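Probable transcriptional regulator PhnF (Escherichia coli, PDB 2FA1) is of unknown exact function but, encoded in an alkylphosphonate uptake and C-P lyase operon, is probably a GntR/HutC-family transcriptional regulator, here its C-terminal effector-binding UTRA domain. Local coordinates at residues R30-H35 / E46-L51; T94-R99 / N133-E138; A107-A112 / M123-C128. One frame throughout, in Å; residues are numbered along the deposited sequence.

Interaction 1: R30-H35 / E46-L51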
loop_
_atom_site.group_PDB
_atom_site.type_symbol
_atom_site.label_atom_id
_atom_site.label_comp_id
_atom_site.label_asym_id
_atom_site.label_seq_id
_atom_site.Cartn_x
_atom_site.Cartn_y
_atom_site.Cartn_z
ATOM N N ARG A 30 -18.412 8.893 -20.535
ATOM C CA ARG A 30 -17.714 8.114 -21.534
ATOM C C ARG A 30 -18.021 6.628 -21.357
ATOM O O ARG A 30 -18.308 6.176 -20.285
ATOM C CB ARG A 30 -16.198 8.355 -21.390
ATOM C CG ARG A 30 -15.568 7.773 -20.169
ATOM C CD ARG A 30 -14.234 8.431 -19.922
ATOM N NE ARG A 30 -13.473 8.268 -21.147
ATOM C CZ ARG A 30 -12.440 8.971 -21.592
ATOM N NH1 ARG A 30 -11.973 8.608 -22.785
ATOM N NH2 ARG A 30 -11.884 9.996 -20.948
ATOM N N PRO A 31 -17.945 5.824 -22.443
ATOM C CA PRO A 31 -18.113 4.388 -22.288
ATOM C C PRO A 31 -17.091 3.727 -21.365
ATOM O O PRO A 31 -15.904 4.075 -21.424
ATOM C CB PRO A 31 -17.913 3.873 -23.749
ATOM C CG PRO A 31 -18.334 5.015 -24.547
ATOM C CD PRO A 31 -17.701 6.191 -23.843
ATOM N N ALA A 32 -17.554 2.831 -20.490
ATOM C CA ALA A 32 -16.748 2.040 -19.585
ATOM C C ALA A 32 -15.877 1.030 -20.366
ATOM O O ALA A 32 -16.371 0.253 -21.219
ATOM C CB ALA A 32 -17.618 1.332 -18.581
ATOM N N SER A 33 -14.587 1.095 -20.100
ATOM C CA SER A 33 -13.642 0.059 -20.553
ATOM C C SER A 33 -13.892 -1.266 -19.841
ATOM O O SER A 33 -14.605 -1.314 -18.863
ATOM C CB SER A 33 -12.217 0.546 -20.265
ATOM O OG SER A 33 -11.966 0.556 -18.892
ATOM N N GLY A 34 -13.285 -2.356 -20.301
ATOM C CA GLY A 34 -13.532 -3.624 -19.648
ATOM C C GLY A 34 -13.146 -3.648 -18.202
ATOM O O GLY A 34 -13.910 -4.152 -17.403
ATOM N N HIS A 35 -12.011 -3.036 -17.816
ATOM C CA HIS A 35 -11.578 -2.986 -16.386
ATOM C C HIS A 35 -12.526 -2.140 -15.557
ATOM O O HIS A 35 -12.850 -2.511 -14.405
ATOM C CB HIS A 35 -10.018 -2.696 -16.141
ATOM C CG HIS A 35 -9.597 -1.255 -15.860
ATOM N ND1 HIS A 35 -8.838 -0.898 -14.751
ATOM C CD2 HIS A 35 -9.682 -0.128 -16.615
ATOM C CE1 HIS A 35 -8.570 0.400 -14.791
ATOM N NE2 HIS A 35 -9.080 0.893 -15.911
ATOM N N GLU A 46 -21.223 0.712 -21.545
ATOM C CA GLU A 46 -22.226 1.676 -21.074
ATOM C C GLU A 46 -21.484 2.810 -20.387
ATOM O O GLU A 46 -20.453 2.544 -19.729
ATOM C CB GLU A 46 -23.244 1.082 -20.087
ATOM C CG GLU A 46 -24.198 -0.023 -20.662
ATOM C CD GLU A 46 -24.913 0.359 -21.959
ATOM O OE1 GLU A 46 -25.576 1.409 -21.997
ATOM O OE2 GLU A 46 -24.819 -0.413 -22.951
ATOM N N ASN A 47 -22.083 4.002 -20.475
ATOM C CA ASN A 47 -21.477 5.294 -20.069
ATOM C C ASN A 47 -21.247 5.232 -18.580
ATOM O O ASN A 47 -22.040 4.728 -17.875
ATOM C CB ASN A 47 -22.306 6.543 -20.433
ATOM C CG ASN A 47 -22.104 6.966 -21.908
ATOM O OD1 ASN A 47 -21.148 6.526 -22.526
ATOM N ND2 ASN A 47 -22.925 7.878 -22.417
ATOM N N VAL A 48 -20.190 5.902 -18.151
ATOM C CA VAL A 48 -19.929 6.173 -16.723
ATOM C C VAL A 48 -19.483 7.661 -16.706
ATOM O O VAL A 48 -19.270 8.256 -17.744
ATOM C CB VAL A 48 -18.739 5.269 -16.224
ATOM C CG1 VAL A 48 -19.150 3.703 -16.177
ATOM C CG2 VAL A 48 -17.416 5.506 -17.027
ATOM N N ILE A 49 -19.419 8.259 -15.500
ATOM C CA ILE A 49 -18.912 9.619 -15.355
ATOM C C ILE A 49 -17.435 9.387 -15.037
ATOM O O ILE A 49 -17.119 8.677 -14.108
ATOM C CB ILE A 49 -19.621 10.327 -14.184
ATOM C CG1 ILE A 49 -21.120 10.563 -14.515
ATOM C CG2 ILE A 49 -18.896 11.668 -13.901
ATOM C CD1 ILE A 49 -21.906 10.987 -13.204
ATOM N N HIS A 50 -16.576 10.016 -15.823
ATOM C CA HIS A 50 -15.133 9.926 -15.553
ATOM C C HIS A 50 -14.651 11.324 -15.177
ATOM O O HIS A 50 -14.808 12.268 -15.970
ATOM C CB HIS A 50 -14.508 9.542 -16.888
ATOM C CG HIS A 50 -13.017 9.521 -16.842
ATOM N ND1 HIS A 50 -12.239 9.665 -17.965
ATOM C CD2 HIS A 50 -12.159 9.363 -15.799
ATOM C CE1 HIS A 50 -10.961 9.614 -17.615
ATOM N NE2 HIS A 50 -10.894 9.346 -16.328
ATOM N N LEU A 51 -14.051 11.403 -13.970
ATOM C CA LEU A 51 -13.382 12.645 -13.509
ATOM C C LEU A 51 -11.925 12.293 -13.367
ATOM O O LEU A 51 -11.614 11.255 -12.753
ATOM C CB LEU A 51 -13.906 13.013 -12.121
ATOM C CG LEU A 51 -14.852 14.188 -12.251
ATOM C CD1 LEU A 51 -16.127 13.596 -12.917
ATOM C CD2 LEU A 51 -15.214 14.783 -10.938
#
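Arg30 and Val48 form an antiparallel hydrogen-bonded pair, Arg30 N giving to Val48 O at 3.0 Å and Val48 N to Arg30 O at 2.9 Å, and a further bond from Ala32 N to Glu46 O carries the pairing past the end of strand 23-31. Beyond Arg30 the long side chain takes over. With CG set between the backbone N and the carbonyl carbon (chi1 70°), the arginine reaches across to His50 on the neighbouring strand, and its CD packs on His50 CB at 3.2 Å. The bend at chi3 then brings NH2 to ND1 of His50 at 3.0 Å. Arg30 NH2 lies in the imidazole plane, although the bond is bent (140° at the hydrogen) and the guanidinium is turned 58° from the ring. Ala32 CB, past the strand, rests against Val48 CG1 at 3.7 Å, next to Ile42 and helix 34-40. Asn47 lies alongside Pro31, whose ring nitrogen has no hydrogen to offer Asn47 OD1. Because ND1 accepts from Arg30 while NE2 bonds to Asp66, and Tyr68 stacks on the ring, the imidazole is fixed in rotation; the pattern is consistent with a proton on NE2.

Interaction 2: T94-R99 / N133-E138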
loop_
_atom_site.group_PDB
_atom_site.type_symbol
_atom_site.label_atom_id
_atom_site.label_comp_id
_atom_site.label_asym_id
_atom_site.label_seq_id
_atom_site.Cartn_x
_atom_site.Cartn_y
_atom_site.Cartn_z
ATOM N N THR A 94 -24.375 16.438 -1.903
ATOM C CA THR A 94 -25.442 15.447 -2.084
ATOM C C THR A 94 -25.684 14.666 -0.819
ATOM O O THR A 94 -26.658 13.910 -0.745
ATOM C CB THR A 94 -25.050 14.307 -3.112
ATOM O OG1 THR A 94 -23.907 13.583 -2.604
ATOM C CG2 THR A 94 -24.684 14.900 -4.503
ATOM N N GLY A 95 -24.759 14.803 0.145
ATOM C CA GLY A 95 -24.860 14.012 1.415
ATOM C C GLY A 95 -24.218 12.616 1.324
ATOM O O GLY A 95 -24.156 11.896 2.319
ATOM N N ILE A 96 -23.812 12.226 0.131
ATOM C CA ILE A 96 -23.240 10.860 -0.118
ATOM C C ILE A 96 -21.825 10.809 0.440
ATOM O O ILE A 96 -20.988 11.616 0.063
ATOM C CB ILE A 96 -23.215 10.509 -1.583
ATOM C CG1 ILE A 96 -24.623 10.320 -2.123
ATOM C CG2 ILE A 96 -22.625 9.142 -1.782
ATOM C CD1 ILE A 96 -24.668 10.431 -3.622
ATOM N N ALA A 97 -21.549 9.854 1.339
ATOM C CA ALA A 97 -20.154 9.750 1.897
ATOM C C ALA A 97 -19.789 8.331 1.503
ATOM O O ALA A 97 -20.454 7.349 1.834
ATOM C CB ALA A 97 -20.074 9.996 3.421
ATOM N N LEU A 98 -18.826 8.240 0.610
ATOM C CA LEU A 98 -18.480 6.954 0.098
ATOM C C LEU A 98 -17.614 6.213 1.101
ATOM O O LEU A 98 -16.783 6.847 1.786
ATOM C CB LEU A 98 -17.658 7.152 -1.188
ATOM C CG LEU A 98 -18.445 7.937 -2.179
ATOM C CD1 LEU A 98 -17.504 8.536 -3.298
ATOM C CD2 LEU A 98 -19.441 6.971 -2.687
ATOM N N ARG A 99 -17.823 4.913 1.205
ATOM C CA ARG A 99 -16.998 4.063 2.052
ATOM C C ARG A 99 -16.403 2.928 1.223
ATOM O O ARG A 99 -17.050 2.320 0.371
ATOM C CB ARG A 99 -17.814 3.489 3.207
ATOM C CG ARG A 99 -18.227 4.530 4.224
ATOM C CD ARG A 99 -17.087 4.874 5.174
ATOM N NE ARG A 99 -17.065 6.294 5.520
ATOM C CZ ARG A 99 -18.130 7.097 5.544
ATOM N NH1 ARG A 99 -19.356 6.635 5.284
ATOM N NH2 ARG A 99 -17.965 8.370 5.863
ATOM N N ASN A 133 -15.587 1.841 -3.951
ATOM C CA ASN A 133 -16.226 2.632 -2.910
ATOM C C ASN A 133 -17.727 2.524 -3.147
ATOM O O ASN A 133 -18.191 2.299 -4.288
ATOM C CB ASN A 133 -15.822 4.119 -2.981
ATOM C CG ASN A 133 -14.363 4.341 -2.669
ATOM O OD1 ASN A 133 -13.844 3.993 -1.611
ATOM N ND2 ASN A 133 -13.655 4.942 -3.628
ATOM N N HIS A 134 -18.452 2.571 -2.029
ATOM C CA HIS A 134 -19.902 2.228 -1.995
ATOM C C HIS A 134 -20.622 3.300 -1.208
ATOM O O HIS A 134 -20.020 3.941 -0.345
ATOM C CB HIS A 134 -20.063 0.876 -1.250
ATOM C CG HIS A 134 -19.655 -0.306 -2.098
ATOM N ND1 HIS A 134 -18.345 -0.750 -2.175
ATOM C CD2 HIS A 134 -20.369 -1.098 -2.937
ATOM C CE1 HIS A 134 -18.284 -1.777 -3.010
ATOM N NE2 HIS A 134 -19.491 -2.014 -3.483
ATOM N N ARG A 135 -21.859 3.571 -1.615
ATOM C CA ARG A 135 -22.771 4.347 -0.764
ATOM C C ARG A 135 -23.231 3.314 0.250
ATOM O O ARG A 135 -23.719 2.203 -0.123
ATOM C CB ARG A 135 -24.001 4.861 -1.509
ATOM C CG ARG A 135 -23.707 5.739 -2.652
ATOM C CD ARG A 135 -25.024 6.170 -3.371
ATOM N NE ARG A 135 -25.996 6.643 -2.386
ATOM C CZ ARG A 135 -27.113 7.319 -2.671
ATOM N NH1 ARG A 135 -27.442 7.561 -3.934
ATOM N NH2 ARG A 135 -27.914 7.714 -1.666
ATOM N N ASP A 136 -23.001 3.658 1.506
ATOM C CA ASP A 136 -23.617 2.972 2.652
ATOM C C ASP A 136 -24.539 1.823 2.241
ATOM O O ASP A 136 -25.716 2.035 1.886
ATOM C CB ASP A 136 -24.371 3.983 3.509
ATOM C CG ASP A 136 -23.484 4.648 4.549
ATOM O OD1 ASP A 136 -23.743 4.419 5.760
ATOM O OD2 ASP A 136 -22.549 5.390 4.168
ATOM N N GLY A 137 -23.969 0.620 2.261
ATOM C CA GLY A 137 -24.689 -0.644 2.134
ATOM C C GLY A 137 -24.526 -1.511 0.878
ATOM O O GLY A 137 -24.288 -2.714 0.965
ATOM N N GLU A 138 -24.693 -0.917 -0.289
ATOM C CA GLU A 138 -25.178 -1.673 -1.447
ATOM C C GLU A 138 -24.147 -2.471 -2.249
ATOM O O GLU A 138 -22.966 -2.139 -2.307
ATOM C CB GLU A 138 -25.931 -0.752 -2.418
ATOM C CG GLU A 138 -26.415 0.575 -1.808
ATOM C CD GLU A 138 -26.240 1.769 -2.776
ATOM O OE1 GLU A 138 -25.755 2.825 -2.313
ATOM O OE2 GLU A 138 -26.559 1.658 -3.983
#
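Ile96 lies against the guanidinium of Arg135, its CG1 sitting over the centre of one face, 3.9 Å above the plane. The two side chains pass at a slant, so that the isoleucine also meets the aliphatic part of the arginine: CG2 is 3.7 Å from Arg135 CG. The bend at chi3 (48°) turns the guanidinium so that one face is toward Ile96. Ile96 also touches Leu74.

A second arginine is used differently. Arg99 runs side by side with Asp136 and presents the edge of its guanidinium, with NH1 3.6 Å from Asp136 OD2 and the two planes 86° apart. This salt bridge is long, and doubtful because both side chains are modelled in two positions; at this length the attraction is probably mainly one of charge. The backbones form part of an antiparallel pairing between strands 98-109 and 125-135 of the UTRA-domain sheet. Arg99 and His134 are the hydrogen-bonded pair: Arg99 N reaches His134 O at 2.9 Å, nearly straight at 173°, and His134 N returns to Arg99 O at 2.8 Å.

Toward the interior, Leu98 CB touches Asn133 CB at 4.0 Å, and helix 86-94 packs on both residues through His87. The amide of Asn133 is held from outside the two segments, ND2 by Glu143 and OD1 by Gln16, which also bonds to Leu98 O. Before the strand, Thr94 OG1 accepts from Ile96 N at 3.1 Å in an ST turn that leads the chain out of helix 86-94.

Interaction 3: A107-A112 / M123-C128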
loop_
_atom_site.group_PDB
_atom_site.type_symbol
_atom_site.label_atom_id
_atom_site.label_comp_id
_atom_site.label_asym_id
_atom_site.label_seq_id
_atom_site.Cartn_x
_atom_site.Cartn_y
_atom_site.Cartn_z
ATOM N N ALA A 107 2.898 -1.690 -7.688
ATOM C CA ALA A 107 3.942 -0.689 -8.100
ATOM C C ALA A 107 4.381 -1.107 -9.461
ATOM O O ALA A 107 4.524 -2.297 -9.764
ATOM C CB ALA A 107 5.121 -0.605 -7.175
ATOM N N ARG A 108 4.621 -0.116 -10.273
ATOM C CA ARG A 108 5.156 -0.417 -11.604
ATOM C C ARG A 108 5.937 0.715 -12.181
ATOM O O ARG A 108 6.117 1.746 -11.543
ATOM C CB ARG A 108 4.030 -0.873 -12.489
ATOM C CG ARG A 108 2.992 0.225 -12.751
ATOM C CD ARG A 108 2.245 -0.227 -14.005
ATOM N NE ARG A 108 1.154 0.681 -14.411
ATOM C CZ ARG A 108 -0.062 0.699 -13.871
ATOM N NH1 ARG A 108 -1.012 1.517 -14.328
ATOM N NH2 ARG A 108 -0.333 -0.099 -12.869
ATOM N N ARG A 109 6.553 0.455 -13.331
ATOM C CA ARG A 109 7.482 1.434 -13.910
ATOM C C ARG A 109 6.700 2.134 -14.984
ATOM O O ARG A 109 6.113 1.478 -15.829
ATOM C CB ARG A 109 8.793 0.751 -14.406
ATOM C CG ARG A 109 9.806 0.564 -13.217
ATOM C CD ARG A 109 11.144 -0.011 -13.609
ATOM N NE ARG A 109 11.037 -1.417 -13.963
ATOM C CZ ARG A 109 12.074 -2.204 -14.298
ATOM N NH1 ARG A 109 13.302 -1.710 -14.332
ATOM N NH2 ARG A 109 11.880 -3.500 -14.582
ATOM N N ALA A 110 6.660 3.474 -14.944
ATOM C CA ALA A 110 5.783 4.252 -15.829
ATOM C C ALA A 110 6.224 4.157 -17.267
ATOM O O ALA A 110 7.403 4.210 -17.542
ATOM C CB ALA A 110 5.826 5.724 -15.445
ATOM N N GLN A 111 5.223 4.021 -18.143
ATOM C CA GLN A 111 5.429 4.097 -19.573
ATOM C C GLN A 111 4.298 4.842 -20.306
ATOM O O GLN A 111 3.123 4.974 -19.808
ATOM C CB GLN A 111 5.711 2.700 -20.159
ATOM C CG GLN A 111 7.060 2.083 -19.685
ATOM C CD GLN A 111 7.287 0.739 -20.373
ATOM O OE1 GLN A 111 6.665 -0.239 -20.008
ATOM N NE2 GLN A 111 8.181 0.702 -21.354
ATOM N N ALA A 112 4.676 5.363 -21.478
ATOM C CA ALA A 112 3.700 5.908 -22.444
ATOM C C ALA A 112 2.806 6.966 -21.796
ATOM O O ALA A 112 3.295 8.010 -21.310
ATOM C CB ALA A 112 2.829 4.742 -23.029
ATOM N N MET A 123 10.106 4.651 -17.349
ATOM C CA MET A 123 10.445 3.632 -16.313
ATOM C C MET A 123 10.458 4.173 -14.851
ATOM O O MET A 123 10.790 3.460 -13.878
ATOM C CB MET A 123 11.758 2.891 -16.664
ATOM C CG MET A 123 11.621 2.234 -18.065
ATOM S SD MET A 123 10.333 0.968 -18.167
ATOM C CE MET A 123 11.076 -0.224 -17.101
ATOM N N SER A 124 9.998 5.414 -14.685
ATOM C CA SER A 124 9.974 5.998 -13.328
ATOM C C SER A 124 9.004 5.192 -12.451
ATOM O O SER A 124 7.892 4.887 -12.957
ATOM C CB SER A 124 9.419 7.426 -13.375
ATOM O OG SER A 124 10.335 8.247 -13.960
ATOM N N PRO A 125 9.436 4.663 -11.269
ATOM C CA PRO A 125 8.469 3.911 -10.416
ATOM C C PRO A 125 7.237 4.683 -9.881
ATOM O O PRO A 125 7.376 5.787 -9.265
ATOM C CB PRO A 125 9.342 3.414 -9.245
ATOM C CG PRO A 125 10.646 3.277 -9.841
ATOM C CD PRO A 125 10.789 4.529 -10.699
ATOM N N LEU A 126 6.068 4.043 -10.053
ATOM C CA LEU A 126 4.783 4.613 -9.605
ATOM C C LEU A 126 4.125 3.678 -8.612
ATOM O O LEU A 126 4.273 2.445 -8.791
ATOM C CB LEU A 126 3.802 4.798 -10.745
ATOM C CG LEU A 126 4.145 5.563 -12.003
ATOM C CD1 LEU A 126 2.983 5.372 -13.008
ATOM C CD2 LEU A 126 4.350 6.976 -11.566
ATOM N N LEU A 127 3.396 4.227 -7.628
ATOM C CA LEU A 127 2.513 3.415 -6.772
ATOM C C LEU A 127 1.149 3.526 -7.414
ATOM O O LEU A 127 0.712 4.658 -7.811
ATOM C CB LEU A 127 2.424 3.983 -5.358
ATOM C CG LEU A 127 3.555 3.554 -4.418
ATOM C CD1 LEU A 127 3.864 4.529 -3.199
ATOM C CD2 LEU A 127 3.298 2.112 -3.993
ATOM N N CYS A 128 0.456 2.392 -7.575
ATOM C CA CYS A 128 -0.851 2.417 -8.160
ATOM C C CYS A 128 -1.846 1.914 -7.106
ATOM O O CYS A 128 -1.650 0.799 -6.574
ATOM C CB CYS A 128 -0.876 1.556 -9.371
ATOM S SG CYS A 128 -2.571 1.260 -10.076
#
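Met123 lays its methyl over one face of the Arg109 guanidinium, CE standing 3.3 Å above the plane and displaced toward its rim, with NE the nearest atom at 3.4 Å. The side chain folds back to get there: the chain bends at chi2 and chi3, and while CE is carried to Arg109 the sulfur is left beside Gln111, SD lying 3.8 Å from Gln111 CD. Met123 thus touches both Arg109 and Gln111, with a different atom for each.

On the face bearing Arg108 and Leu126, Leu126 CD1 meets Ala110 CB at 3.8 Å, and Arg108 extends until NH2 comes within 3.8 Å of Cys128 SG. Its charge is met by a salt bridge from NH1 to Glu114 of helix 113-118. Leu118 of that helix and Ile120 cover Leu126.

Arg108, Arg109 and Leu126 are placed by an antiparallel register. Arg108 and Leu126 are the hydrogen-bonded pair, flanked by the non-hydrogen-bonded pairs Ala107-Leu127 and Arg109-Pro125, and the Leu126 N to Arg108 O bond is 2.7 Å and almost straight (170°). Further along, Ala110 and Met123 are set by two bonds, Ala110 N to Ser124 O at 2.7 Å and Met123 N to Ala110 O at 2.7 Å, which hold together the base of the connection that contains helix 113-118. Beyond lies the second subunit: Arg109 and Pro125 exchange packing with their counterparts there. Gln6 of the second subunit also touches Arg108, whose charge Glu114 probably balances beside helix 113-118.

In the fold
All three contacts stitch neighbouring strands of one antiparallel sheet within the UTRA domain. Interaction 1 joins strands 23-31 and 47-57 at one margin of that sheet, while interactions 2 and 3 both join strands 98-109 and 125-135 at the other. Along the chain interaction 1 closes first; interaction 3 is then nested within the loop closed by interaction 2. The centres of interactions 2 and 3 lie 30 Å apart, on opposite sides of the chain's centre, whereas interaction 1 is 19 Å from interaction 2 and 23 Å from interaction 3. The same strand pair is thus fastened at both ends, and its interaction 3 end also meets the second subunit, linking sheet and dimer.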